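Local structure of SidF, inhibitor of growth family, member 3 (Legionella pneumophila subsp. pneumophila, 4FYE) at residues Gln39-Pro44 / Val51-Ser56; Lys87-Lys92 / Lys168-Glu173; Ala386-Lys391 / Tyr410-Ser415; Thr474-Pro479 / Gly566-Ala571; Asn623-Gln628 / Gln654-Lys659. The protein is a phosphoinositide phosphatase that probably removes the 3-phosphate of phosphatidylinositol 3,4,5-trisphosphate at membranes. The protein carries 1 engineered substitution. All coordinates share one frame; numbering follows the deposited sequence.

Interaction 1: residues Gln39-Pro44 / Val51-Ser56; sequences QVFKDP and VVVVNS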
# COMPACT_ATOMS: atom_id res chain seq x y z
N GLN A 39 -16.37 13.43 -9.10
CA GLN A 39 -16.36 14.85 -9.06
C GLN A 39 -15.01 15.36 -8.63
O GLN A 39 -14.34 14.76 -7.78
CB GLN A 39 -17.47 15.28 -8.16
CG GLN A 39 -18.78 14.76 -8.73
CD GLN A 39 -19.89 15.68 -8.33
OE1 GLN A 39 -20.15 15.87 -7.14
NE2 GLN A 39 -20.50 16.34 -9.33
N VAL A 40 -14.60 16.44 -9.27
CA VAL A 40 -13.30 16.99 -9.08
C VAL A 40 -13.33 18.38 -8.46
O VAL A 40 -14.19 19.22 -8.77
CB VAL A 40 -12.54 17.03 -10.41
CG1 VAL A 40 -11.07 17.30 -10.17
CG2 VAL A 40 -12.70 15.70 -11.11
N PHE A 41 -12.36 18.62 -7.60
CA PHE A 41 -12.41 19.75 -6.69
C PHE A 41 -11.00 20.28 -6.39
O PHE A 41 -9.98 19.59 -6.64
CB PHE A 41 -12.99 19.28 -5.36
CG PHE A 41 -14.44 18.85 -5.41
CD1 PHE A 41 -15.46 19.80 -5.48
CD2 PHE A 41 -14.79 17.49 -5.29
CE1 PHE A 41 -16.80 19.42 -5.48
CE2 PHE A 41 -16.12 17.10 -5.32
CZ PHE A 41 -17.14 18.07 -5.40
N LYS A 42 -10.89 21.47 -5.80
CA LYS A 42 -9.55 22.03 -5.52
C LYS A 42 -9.11 21.52 -4.18
O LYS A 42 -9.95 21.31 -3.31
CB LYS A 42 -9.57 23.55 -5.52
CG LYS A 42 -9.66 24.21 -6.90
CD LYS A 42 -9.33 25.70 -6.73
CE LYS A 42 -9.84 26.63 -7.83
NZ LYS A 42 -9.73 28.08 -7.42
N ASP A 43 -7.81 21.27 -4.00
CA ASP A 43 -7.32 20.86 -2.68
C ASP A 43 -7.55 21.99 -1.68
O ASP A 43 -7.27 23.16 -1.98
CB ASP A 43 -5.87 20.45 -2.74
CG ASP A 43 -5.39 19.79 -1.46
OD1 ASP A 43 -5.04 20.55 -0.51
OD2 ASP A 43 -5.40 18.53 -1.38
N PRO A 44 -8.09 21.67 -0.50
CA PRO A 44 -8.41 22.74 0.45
C PRO A 44 -7.17 23.39 1.03
O PRO A 44 -7.27 24.40 1.75
CB PRO A 44 -9.14 22.02 1.59
CG PRO A 44 -8.69 20.59 1.51
CD PRO A 44 -8.37 20.33 0.05
N VAL A 51 -8.63 17.03 -6.00
CA VAL A 51 -9.23 15.98 -5.25
C VAL A 51 -10.37 15.38 -6.03
O VAL A 51 -11.21 16.12 -6.52
CB VAL A 51 -9.80 16.59 -4.00
CG1 VAL A 51 -10.38 15.53 -3.11
CG2 VAL A 51 -8.70 17.35 -3.30
N VAL A 52 -10.43 14.06 -6.13
CA VAL A 52 -11.57 13.47 -6.78
C VAL A 52 -12.43 12.75 -5.74
O VAL A 52 -11.90 11.92 -4.96
CB VAL A 52 -11.14 12.42 -7.78
CG1 VAL A 52 -12.37 11.92 -8.52
CG2 VAL A 52 -10.05 12.93 -8.74
N VAL A 53 -13.73 12.99 -5.73
CA VAL A 53 -14.61 12.48 -4.67
C VAL A 53 -15.79 11.70 -5.30
O VAL A 53 -16.38 12.14 -6.27
CB VAL A 53 -15.15 13.64 -3.77
CG1 VAL A 53 -16.07 13.14 -2.66
CG2 VAL A 53 -14.01 14.43 -3.10
N VAL A 54 -16.11 10.54 -4.75
CA VAL A 54 -17.25 9.79 -5.17
C VAL A 54 -18.11 9.49 -3.94
O VAL A 54 -17.60 8.96 -2.95
CB VAL A 54 -16.81 8.41 -5.77
CG1 VAL A 54 -18.02 7.49 -5.89
CG2 VAL A 54 -16.22 8.52 -7.16
N ASN A 55 -19.41 9.75 -4.02
CA ASN A 55 -20.40 9.25 -3.05
C ASN A 55 -21.18 8.06 -3.56
O ASN A 55 -21.72 8.14 -4.67
CB ASN A 55 -21.41 10.37 -2.67
CG ASN A 55 -20.70 11.66 -2.37
OD1 ASN A 55 -20.25 11.88 -1.25
ND2 ASN A 55 -20.47 12.46 -3.39
N SER A 56 -21.30 6.99 -2.78
CA SER A 56 -22.16 5.88 -3.26
C SER A 56 -23.58 6.38 -3.50
O SER A 56 -24.11 7.12 -2.68
CB SER A 56 -22.19 4.71 -2.28
OG SER A 56 -20.91 4.11 -2.21
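The ring of Phe41 and the isopropyl group of Val53 fit together as bump and shelf. The two side chains meet at about a right angle, and Phe41 CD2 comes 3.8 Å from Val53 CG2. Phe41 reaches it with CG beside its own backbone N (chi1 -67°), which swings the ring back along its strand. The edge of the ring also lies near the carbonyl oxygen of Val51. At the other end Val51 CG2 forms a second bump, 3.8 Å from Asp43 CA and 4.5 Å from Pro44 CD, where the chain leaves strand 39-42; Leu16 of helix 9-16 covers this corner. The opposite face of the sheet is looser, for Val40 CG2 and Val52 CG2 stand 4.5 Å apart. Four backbone bonds join this antiparallel beta hairpin: Val53 N to Gln39 O is 2.8 Å, and Phe41 N to Val51 O and Val51 N to Phe41 O are both 3.0 Å. The hairpin lies at one side of a mixed sheet; strand 50-55 passes on to strand 184-189, and strand 39-42 bonds on its other edge to the backbone of Glu21 and Val23. The paired N-H and C=O groups thus set the register, while the apolar side chains, without directional bonds, bury the face of Phe41, Val51 and Val53.

Interaction 2: residues Lys87-Lys92 / Lys168-Glu173; sequences KSLIDK and KALDKE
Glu173 sends CG anti to its backbone N (chi1 -172°) and then bends at chi2, which brings its carboxylate up beside Ser88 and Lys92. Ser88 OG, likewise anti to its own N, points across to meet it, and the Lys92 chain bends at chi3 and comes to the carboxylate from the opposite direction. The frame is a crossed helix pair: the segments of helix 71-92 and helix 167-180 run at 103° to each other, with their axes 10.0 Å apart at the closest point. Beside the polar group Leu89 fills the angle between the helices. Leu89 CD1 slides along the aliphatic part of Glu173, 3.5 Å from its CG, while Leu89 CD2 rests 3.8 Å from Leu170 CD2 and 4.1 Å from Ala169 CB. The other side of helix 71-92 is tied by Lys87 and Asp91 to helix 98-119. Glu173 is buried, so the lysine charge and the serine hydroxyl probably help to keep its carboxylate ionised. Both grip one oxygen: Ser88 OG donates to the anti lone pair of Glu173 OE2 at 2.8 Å, and Lys92 NZ makes a salt bridge to Glu173 OE2, also 2.8 Å, from the syn side and 23° out of the carboxylate plane.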
# COMPACT_ATOMS: atom_id res chain seq x y z
N LYS A 87 0.14 14.68 -26.91
CA LYS A 87 0.33 16.09 -27.23
C LYS A 87 1.58 16.57 -26.54
O LYS A 87 2.36 17.42 -27.07
CB LYS A 87 -0.88 16.92 -26.81
CG LYS A 87 -2.01 16.84 -27.80
CD LYS A 87 -3.15 17.77 -27.42
CE LYS A 87 -4.21 17.66 -28.48
NZ LYS A 87 -5.20 18.74 -28.33
N SER A 88 1.80 15.99 -25.37
CA SER A 88 2.98 16.28 -24.57
C SER A 88 4.23 15.85 -25.36
O SER A 88 5.16 16.64 -25.47
CB SER A 88 2.89 15.59 -23.21
OG SER A 88 3.98 15.95 -22.41
N LEU A 89 4.20 14.66 -25.96
CA LEU A 89 5.32 14.16 -26.77
C LEU A 89 5.62 14.97 -27.99
O LEU A 89 6.80 15.30 -28.23
CB LEU A 89 5.18 12.69 -27.16
CG LEU A 89 6.09 11.66 -26.47
CD1 LEU A 89 6.64 12.14 -25.13
CD2 LEU A 89 5.48 10.27 -26.36
N ILE A 90 4.59 15.32 -28.77
CA ILE A 90 4.85 16.17 -29.95
C ILE A 90 5.27 17.61 -29.60
O ILE A 90 5.94 18.26 -30.39
CB ILE A 90 3.78 16.11 -31.09
CG1 ILE A 90 2.47 16.78 -30.72
CG2 ILE A 90 3.50 14.66 -31.51
CD1 ILE A 90 1.27 15.95 -31.18
N ASP A 91 4.90 18.07 -28.40
CA ASP A 91 5.32 19.41 -27.91
C ASP A 91 6.79 19.42 -27.51
O ASP A 91 7.50 20.37 -27.80
CB ASP A 91 4.46 19.91 -26.74
CG ASP A 91 3.18 20.65 -27.20
OD1 ASP A 91 2.80 20.59 -28.40
OD2 ASP A 91 2.55 21.29 -26.33
N LYS A 92 7.25 18.37 -26.86
CA LYS A 92 8.63 18.38 -26.45
C LYS A 92 9.58 17.78 -27.50
O LYS A 92 10.78 17.70 -27.25
CB LYS A 92 8.81 17.77 -25.05
CG LYS A 92 9.02 16.26 -25.02
CD LYS A 92 9.30 15.77 -23.61
CE LYS A 92 8.16 16.16 -22.68
NZ LYS A 92 8.20 15.25 -21.50
N LYS A 168 5.35 2.37 -26.94
CA LYS A 168 6.11 2.41 -25.66
C LYS A 168 6.42 3.81 -25.15
O LYS A 168 6.44 4.05 -23.97
CB LYS A 168 7.40 1.58 -25.73
CG LYS A 168 7.20 0.15 -25.24
CD LYS A 168 8.43 -0.41 -24.52
CE LYS A 168 9.30 -1.26 -25.44
NZ LYS A 168 8.49 -2.18 -26.29
N ALA A 169 6.65 4.72 -26.06
CA ALA A 169 6.97 6.07 -25.69
C ALA A 169 5.72 6.80 -25.13
O ALA A 169 5.77 7.43 -24.08
CB ALA A 169 7.58 6.79 -26.89
N LEU A 170 4.61 6.67 -25.84
CA LEU A 170 3.33 7.26 -25.45
C LEU A 170 2.93 6.84 -24.05
O LEU A 170 2.57 7.66 -23.20
CB LEU A 170 2.25 6.83 -26.46
CG LEU A 170 2.40 7.66 -27.74
CD1 LEU A 170 1.58 7.08 -28.87
CD2 LEU A 170 2.00 9.09 -27.46
N ASP A 171 3.04 5.54 -23.82
CA ASP A 171 2.78 4.90 -22.55
C ASP A 171 3.65 5.51 -21.45
O ASP A 171 3.14 6.10 -20.48
CB ASP A 171 3.09 3.41 -22.75
CG ASP A 171 2.96 2.60 -21.48
OD1 ASP A 171 1.86 2.61 -20.84
OD2 ASP A 171 3.97 1.94 -21.13
N LYS A 172 4.96 5.44 -21.66
CA LYS A 172 5.93 6.09 -20.78
C LYS A 172 5.57 7.53 -20.52
O LYS A 172 5.60 7.98 -19.39
CB LYS A 172 7.32 6.02 -21.40
CG LYS A 172 8.47 5.88 -20.42
CD LYS A 172 9.64 5.14 -21.07
CE LYS A 172 9.39 3.63 -21.14
NZ LYS A 172 10.00 2.98 -22.34
N GLU A 173 5.22 8.30 -21.55
CA GLU A 173 4.83 9.69 -21.26
C GLU A 173 3.51 9.84 -20.47
O GLU A 173 3.33 10.77 -19.71
CB GLU A 173 4.75 10.50 -22.54
CG GLU A 173 4.54 11.98 -22.31
CD GLU A 173 5.76 12.67 -21.68
OE1 GLU A 173 6.78 11.99 -21.36
OE2 GLU A 173 5.70 13.91 -21.52

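Interaction 3: residues Ala386-Lys391 / Tyr410-Ser415; sequences AFDGSK and YQARMS
Hydrogen bonds to the main chain carry most of the contact between Asp388, Gly389 and Ser390 and the strand of Tyr410 and Ala412. Gly389 N donates to Tyr410 O at 2.8 Å, and Tyr410 N returns a bond to Ser390 O at 3.0 Å. Both bonds come from the end of a type II beta turn, Phe387 to Ser390, in which Gly389 has positive phi (62°). Phe387 O accepts both the backbone N and the hydroxyl of Ser390, which reach it from the same face of its plane. The turn carries the chain from helix 373-387 into strand 391-399, the hairpin partner of strand 402-416.

One side chain joins this backbone set. Asp388 holds CG anti to its N (chi1 176°), which carries the carboxylate over to the strand backbone, and Asp388 OD2 takes the amide N of Ala412 at 2.9 Å with an N-H...O angle of 159°.

The main apolar contact is Phe387 CB, 3.6 Å from Tyr410 CD2; the tyrosine hydroxyl is hydrogen-bonded to Glu356.

Charge adds a weaker term. Asp388 OD2 lies at the edge of the Arg413 guanidinium, 4.3 Å from Arg413 NH1, which hydrogen-bonds to Ala412 O, while NH2 forms a salt bridge to Asp451. The buried Asp388 carboxylate is thus met by a peptide N-H and a nearby positive charge, which together probably keep it ionised.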
# COMPACT_ATOMS: atom_id res chain seq x y z
N ALA A 386 19.19 -4.50 5.60
CA ALA A 386 20.42 -3.68 5.53
C ALA A 386 20.31 -2.51 6.45
O ALA A 386 21.27 -2.20 7.21
CB ALA A 386 20.64 -3.17 4.11
N PHE A 387 19.14 -1.85 6.42
CA PHE A 387 18.91 -0.70 7.30
C PHE A 387 18.48 -1.10 8.70
O PHE A 387 18.65 -0.30 9.63
CB PHE A 387 17.89 0.29 6.71
CG PHE A 387 18.49 1.31 5.76
CD1 PHE A 387 19.24 2.42 6.24
CD2 PHE A 387 18.28 1.21 4.38
CE1 PHE A 387 19.74 3.40 5.37
CE2 PHE A 387 18.79 2.20 3.50
CZ PHE A 387 19.51 3.30 4.01
N ASP A 388 17.97 -2.33 8.85
CA ASP A 388 17.40 -2.76 10.15
C ASP A 388 18.33 -2.60 11.32
O ASP A 388 19.52 -2.99 11.27
CB ASP A 388 16.71 -4.15 10.12
CG ASP A 388 16.21 -4.59 11.53
OD1 ASP A 388 17.06 -4.80 12.44
OD2 ASP A 388 15.00 -4.69 11.77
N GLY A 389 17.78 -1.98 12.36
CA GLY A 389 18.50 -1.67 13.61
C GLY A 389 19.68 -0.71 13.47
O GLY A 389 20.64 -0.74 14.31
N SER A 390 19.68 0.11 12.41
CA SER A 390 20.60 1.25 12.39
C SER A 390 19.86 2.57 12.02
O SER A 390 18.61 2.65 12.13
CB SER A 390 21.77 0.96 11.49
OG SER A 390 21.33 1.21 10.19
N LYS A 391 20.61 3.60 11.60
CA LYS A 391 20.08 4.96 11.40
C LYS A 391 20.07 5.28 9.91
O LYS A 391 20.87 4.70 9.20
CB LYS A 391 20.97 5.99 12.09
CG LYS A 391 20.74 6.12 13.58
CD LYS A 391 21.64 7.17 14.25
CE LYS A 391 22.92 6.53 14.77
NZ LYS A 391 23.54 7.30 15.89
N TYR A 410 15.63 2.72 12.11
CA TYR A 410 14.78 1.83 11.29
C TYR A 410 14.70 0.39 11.82
O TYR A 410 15.67 -0.14 12.36
CB TYR A 410 15.16 1.90 9.82
CG TYR A 410 14.33 1.08 8.87
CD1 TYR A 410 13.11 1.56 8.35
CD2 TYR A 410 14.77 -0.21 8.47
CE1 TYR A 410 12.36 0.76 7.47
CE2 TYR A 410 14.06 -0.97 7.59
CZ TYR A 410 12.87 -0.51 7.09
OH TYR A 410 12.20 -1.33 6.26
N GLN A 411 13.51 -0.20 11.74
CA GLN A 411 13.29 -1.59 12.07
C GLN A 411 12.39 -2.18 11.00
O GLN A 411 11.33 -1.63 10.72
CB GLN A 411 12.61 -1.74 13.43
CG GLN A 411 13.48 -1.27 14.60
CD GLN A 411 12.95 -1.76 15.94
OE1 GLN A 411 12.28 -1.00 16.67
NE2 GLN A 411 13.23 -3.02 16.28
N ALA A 412 12.83 -3.28 10.42
CA ALA A 412 12.14 -3.99 9.40
C ALA A 412 11.33 -5.23 9.87
O ALA A 412 11.72 -5.98 10.78
CB ALA A 412 13.16 -4.48 8.42
N ARG A 413 10.19 -5.42 9.23
CA ARG A 413 9.51 -6.67 9.32
C ARG A 413 8.91 -6.91 7.92
O ARG A 413 8.17 -6.09 7.38
CB ARG A 413 8.41 -6.66 10.39
CG ARG A 413 8.73 -6.08 11.77
CD ARG A 413 9.27 -7.22 12.53
NE ARG A 413 9.42 -6.93 13.93
CZ ARG A 413 10.58 -6.60 14.47
NH1 ARG A 413 11.65 -6.49 13.69
NH2 ARG A 413 10.68 -6.40 15.78
N MET A 414 9.23 -8.06 7.35
CA MET A 414 8.84 -8.30 6.03
C MET A 414 8.31 -9.67 5.95
O MET A 414 8.97 -10.58 6.44
CB MET A 414 10.00 -8.17 5.08
CG MET A 414 9.44 -8.52 3.72
SD MET A 414 10.67 -8.25 2.49
CE MET A 414 9.90 -8.68 0.98
N SER A 415 7.12 -9.83 5.33
CA SER A 415 6.57 -11.17 5.00
C SER A 415 6.25 -11.31 3.53
O SER A 415 6.04 -10.33 2.86
CB SER A 415 5.32 -11.50 5.84
OG SER A 415 4.28 -10.56 5.64

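Interaction 4: residues Thr474-Pro479 / Gly566-Ala571; sequences TLLKGP and GQINKA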
# COMPACT_ATOMS: atom_id res chain seq x y z
N THR A 474 -0.35 -15.36 29.90
CA THR A 474 0.41 -16.57 30.32
C THR A 474 0.53 -17.55 29.17
O THR A 474 1.64 -17.98 28.83
CB THR A 474 -0.24 -17.28 31.53
OG1 THR A 474 0.00 -16.53 32.71
CG2 THR A 474 0.31 -18.73 31.72
N LEU A 475 -0.61 -17.88 28.57
CA LEU A 475 -0.67 -18.82 27.46
C LEU A 475 0.00 -18.34 26.18
O LEU A 475 0.59 -19.15 25.45
CB LEU A 475 -2.12 -19.22 27.18
CG LEU A 475 -2.87 -19.90 28.35
CD1 LEU A 475 -4.23 -20.41 27.87
CD2 LEU A 475 -2.09 -21.05 28.98
N LEU A 476 -0.06 -17.03 25.93
CA LEU A 476 0.47 -16.50 24.68
C LEU A 476 1.95 -16.38 24.70
O LEU A 476 2.58 -16.26 23.65
CB LEU A 476 -0.13 -15.14 24.32
CG LEU A 476 -1.53 -15.15 23.72
CD1 LEU A 476 -1.65 -13.92 22.85
CD2 LEU A 476 -1.84 -16.43 22.94
N LYS A 477 2.51 -16.41 25.91
CA LYS A 477 3.94 -16.36 26.13
C LYS A 477 4.64 -17.40 25.29
O LYS A 477 5.80 -17.26 24.97
CB LYS A 477 4.27 -16.57 27.60
CG LYS A 477 4.52 -15.28 28.38
CD LYS A 477 5.93 -14.75 28.11
CE LYS A 477 6.27 -13.56 29.00
NZ LYS A 477 7.43 -12.75 28.51
N GLY A 478 3.90 -18.44 24.91
CA GLY A 478 4.45 -19.55 24.14
C GLY A 478 5.47 -20.39 24.92
O GLY A 478 5.60 -20.28 26.14
N PRO A 479 6.22 -21.25 24.20
CA PRO A 479 7.25 -22.01 24.89
C PRO A 479 8.51 -21.18 25.18
O PRO A 479 8.83 -20.26 24.45
CB PRO A 479 7.55 -23.16 23.92
CG PRO A 479 7.03 -22.73 22.59
CD PRO A 479 6.22 -21.47 22.74
N GLY A 566 -6.63 -25.17 21.65
CA GLY A 566 -8.00 -25.24 22.11
C GLY A 566 -8.27 -24.30 23.27
O GLY A 566 -9.32 -23.68 23.33
N GLN A 567 -7.31 -24.21 24.18
CA GLN A 567 -7.46 -23.34 25.36
C GLN A 567 -7.14 -21.86 25.09
O GLN A 567 -7.71 -20.97 25.74
CB GLN A 567 -6.57 -23.77 26.53
CG GLN A 567 -6.26 -25.25 26.68
CD GLN A 567 -5.04 -25.48 27.56
OE1 GLN A 567 -4.20 -26.33 27.27
NE2 GLN A 567 -4.92 -24.70 28.64
N ILE A 568 -6.19 -21.61 24.19
CA ILE A 568 -5.90 -20.24 23.83
C ILE A 568 -7.23 -19.62 23.40
O ILE A 568 -7.58 -18.53 23.83
CB ILE A 568 -4.83 -20.20 22.75
CG1 ILE A 568 -3.48 -20.61 23.36
CG2 ILE A 568 -4.73 -18.81 22.16
CD1 ILE A 568 -2.43 -21.08 22.37
N ASN A 569 -7.99 -20.39 22.65
CA ASN A 569 -9.29 -19.95 22.16
C ASN A 569 -10.37 -19.81 23.24
O ASN A 569 -11.04 -18.77 23.31
CB ASN A 569 -9.78 -20.87 21.04
CG ASN A 569 -8.91 -20.80 19.78
OD1 ASN A 569 -8.21 -19.83 19.54
ND2 ASN A 569 -8.95 -21.86 18.99
N LYS A 570 -10.56 -20.85 24.06
CA LYS A 570 -11.49 -20.76 25.18
C LYS A 570 -11.11 -19.54 26.03
O LYS A 570 -12.01 -18.84 26.49
CB LYS A 570 -11.53 -22.06 26.01
CG LYS A 570 -12.66 -22.18 27.05
CD LYS A 570 -13.87 -23.02 26.60
CE LYS A 570 -14.63 -22.44 25.39
NZ LYS A 570 -15.84 -23.24 25.05
N ALA A 571 -9.81 -19.27 26.20
CA ALA A 571 -9.33 -18.11 26.99
C ALA A 571 -9.64 -16.75 26.34
O ALA A 571 -10.06 -15.81 27.02
CB ALA A 571 -7.85 -18.22 27.27
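Leu475 CD1 comes 4.1 Å from the carbonyl oxygen, Gln567 O, of the Gln567 peptide, the flat group nearest it. No ring takes part across these segments, and the planar side-chain amide of Gln567 leaves the contact to its aliphatic root, where Gln567 CB lies 4.3 Å from Leu475 CD1. Leu475 CD1 is also 4.3 Å from Ala571 CB, one helical turn further on. Leu475 CG is anti to the carbonyl carbon (chi1 -60°), which directs the isobutyl tip across to the neighbouring helix, and behind it Leu475 CB sits 4.3 Å from Ile568 CG1. The leucine therefore rests against Gln567, Ile568 and Ala571, which belong to the long helix 522-583. Its own helix, 467-476, is close to its end here, and Gly478 leaves the helical path with positive phi. This packing thus lays the C-terminal part of helix 467-476 on the flank of helix 522-583, and helix 590-614 joins them by touching both Leu476 and Ile568. Between these two residues the approach is closer, for Leu476 CD2 and Ile568 CG2 meet obliquely at 3.8 Å. Tyr560, also of helix 522-583, hydrogen-bonds through its OH to Leu475 O.

Interaction 5: residues Asn623-Gln628 / Gln654-Lys659; sequences NNFKLQ and QRLAQK
Phe625 packs its ring end against the root of Arg655 and the start of Leu656, and this is the tight part of the contact. Ring atom Phe625 CE1 lies 3.7 Å from Arg655 CB and from Leu656 N alike; the approach is oblique. Beside it Leu656, with CG anti to its N (chi1 179°), extends CD1 to within 3.6 Å of Gln628 CB. The looser part is at Lys659, which gives a single contact, its CG 4.0 Å from Phe625 CB. No solvent face balances the tight one, because all five touching residues are buried. Instead the polar ends turn away to other partners. Arg655 forms a salt bridge to Asp729, Lys659 NZ bonds to Asn726 O, and both make cation-pi contacts with Phe727; Gln628 NE2 reaches Trp417 O. Phe625 also meets Phe719 edge-to-face. Phe625 stands at the N-cap position of helix 626-637, so its ring packs the start of that helix on helix 652-668. The latter follows strand 641-645 after a short loop, a strand-loop-helix order consistent with the phosphate-binding P-loop of CX5R phosphatases.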
# COMPACT_ATOMS: atom_id res chain seq x y z
N ASN A 623 -9.08 -19.27 2.26
CA ASN A 623 -8.33 -18.43 3.22
C ASN A 623 -7.42 -17.47 2.55
O ASN A 623 -6.61 -16.88 3.21
CB ASN A 623 -7.45 -19.27 4.17
CG ASN A 623 -8.27 -20.19 5.01
OD1 ASN A 623 -7.89 -21.33 5.26
ND2 ASN A 623 -9.44 -19.71 5.42
N ASN A 624 -7.53 -17.36 1.24
CA ASN A 624 -6.62 -16.52 0.49
C ASN A 624 -6.17 -15.14 1.02
O ASN A 624 -4.96 -14.82 1.07
CB ASN A 624 -7.03 -16.45 -0.98
CG ASN A 624 -5.88 -16.14 -1.90
OD1 ASN A 624 -6.09 -15.71 -3.07
ND2 ASN A 624 -4.68 -16.36 -1.43
N PHE A 625 -6.93 -14.19 1.40
CA PHE A 625 -5.84 -13.13 1.78
C PHE A 625 -5.64 -13.02 3.29
O PHE A 625 -5.13 -12.00 3.82
CB PHE A 625 -6.25 -11.74 1.23
CG PHE A 625 -6.10 -11.58 -0.28
CD1 PHE A 625 -5.24 -10.60 -0.80
CD2 PHE A 625 -6.77 -12.42 -1.18
CE1 PHE A 625 -5.10 -10.39 -2.16
CE2 PHE A 625 -6.63 -12.23 -2.56
CZ PHE A 625 -5.81 -11.21 -3.06
N LYS A 626 -6.13 -14.03 4.03
CA LYS A 626 -6.40 -13.86 5.48
C LYS A 626 -5.12 -13.66 6.33
O LYS A 626 -5.13 -12.88 7.31
CB LYS A 626 -7.16 -15.05 6.04
CG LYS A 626 -8.46 -15.35 5.35
CD LYS A 626 -9.36 -16.07 6.33
CE LYS A 626 -10.65 -16.51 5.64
NZ LYS A 626 -11.32 -17.36 6.66
N LEU A 627 -4.03 -14.33 5.95
CA LEU A 627 -2.88 -14.39 6.84
C LEU A 627 -2.18 -13.06 6.68
O LEU A 627 -1.86 -12.42 7.69
CB LEU A 627 -1.96 -15.59 6.57
CG LEU A 627 -0.59 -15.61 7.28
CD1 LEU A 627 -0.72 -15.52 8.81
CD2 LEU A 627 0.18 -16.88 6.87
N GLN A 628 -2.06 -12.61 5.43
CA GLN A 628 -1.49 -11.31 5.09
C GLN A 628 -2.29 -10.22 5.77
O GLN A 628 -1.73 -9.30 6.40
CB GLN A 628 -1.46 -11.19 3.57
CG GLN A 628 -0.71 -12.33 2.83
CD GLN A 628 -1.59 -13.51 2.41
OE1 GLN A 628 -2.47 -13.90 3.13
NE2 GLN A 628 -1.29 -14.13 1.29
N GLN A 654 -3.81 -3.93 -4.10
CA GLN A 654 -5.12 -3.30 -3.88
C GLN A 654 -6.14 -4.23 -3.20
O GLN A 654 -6.98 -3.78 -2.39
CB GLN A 654 -5.77 -2.87 -5.22
CG GLN A 654 -5.11 -1.67 -5.86
CD GLN A 654 -4.87 -0.61 -4.81
OE1 GLN A 654 -5.80 0.00 -4.31
NE2 GLN A 654 -3.62 -0.43 -4.44
N ARG A 655 -6.13 -5.50 -3.60
CA ARG A 655 -7.05 -6.43 -3.00
C ARG A 655 -6.66 -6.73 -1.53
O ARG A 655 -7.53 -6.92 -0.68
CB ARG A 655 -7.15 -7.75 -3.77
CG ARG A 655 -7.41 -7.81 -5.27
CD ARG A 655 -8.52 -7.02 -6.03
NE ARG A 655 -9.84 -7.07 -5.54
CZ ARG A 655 -10.98 -7.27 -6.24
NH1 ARG A 655 -11.03 -7.52 -7.53
NH2 ARG A 655 -12.15 -7.21 -5.58
N LEU A 656 -5.36 -6.79 -1.22
CA LEU A 656 -4.98 -6.90 0.14
C LEU A 656 -5.44 -5.60 0.87
O LEU A 656 -6.02 -5.70 1.98
CB LEU A 656 -3.46 -7.12 0.25
CG LEU A 656 -3.02 -7.22 1.69
CD1 LEU A 656 -3.54 -8.46 2.51
CD2 LEU A 656 -1.52 -7.13 1.65
N ALA A 657 -5.22 -4.41 0.28
CA ALA A 657 -5.67 -3.17 0.96
C ALA A 657 -7.18 -3.19 1.23
O ALA A 657 -7.65 -2.70 2.29
CB ALA A 657 -5.26 -1.91 0.18
N GLN A 658 -7.95 -3.82 0.32
CA GLN A 658 -9.40 -3.93 0.46
C GLN A 658 -9.76 -4.81 1.66
O GLN A 658 -10.68 -4.52 2.41
CB GLN A 658 -10.01 -4.58 -0.81
CG GLN A 658 -11.46 -5.08 -0.63
CD GLN A 658 -12.18 -5.71 -1.91
OE1 GLN A 658 -13.32 -6.23 -1.79
NE2 GLN A 658 -11.54 -5.69 -3.06
N LYS A 659 -9.08 -5.94 1.80
CA LYS A 659 -9.28 -6.80 2.96
C LYS A 659 -8.93 -6.05 4.27
O LYS A 659 -9.66 -6.13 5.26
CB LYS A 659 -8.40 -8.04 2.76
CG LYS A 659 -9.12 -9.36 2.58
CD LYS A 659 -9.94 -9.48 1.34
CE LYS A 659 -10.60 -10.86 1.22
NZ LYS A 659 -12.04 -11.00 1.71

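How the interactions relate
From the N terminus the five contacts follow one another in series; none nests within or crosses another. Interaction 1 closes a six-residue hairpin turn at one side of the first mixed sheet. Interaction 2 then closes a loop of 75 mostly helical residues, joining helix 71-92 to helix 167-180, with its nearest atoms about 17 Å from the first. Interaction 3 closes 18 residues of beta hairpin in the four-stranded sheet. Interaction 4 closes 86 residues, largely two long helices, on the far side of the chain's centre from interactions 1 and 2. Interaction 5 joins helix 626-637 to helix 652-668 across 25 residues that include strand 641-645 of that second sheet; its nearest atoms come about 6 Å from interaction 3.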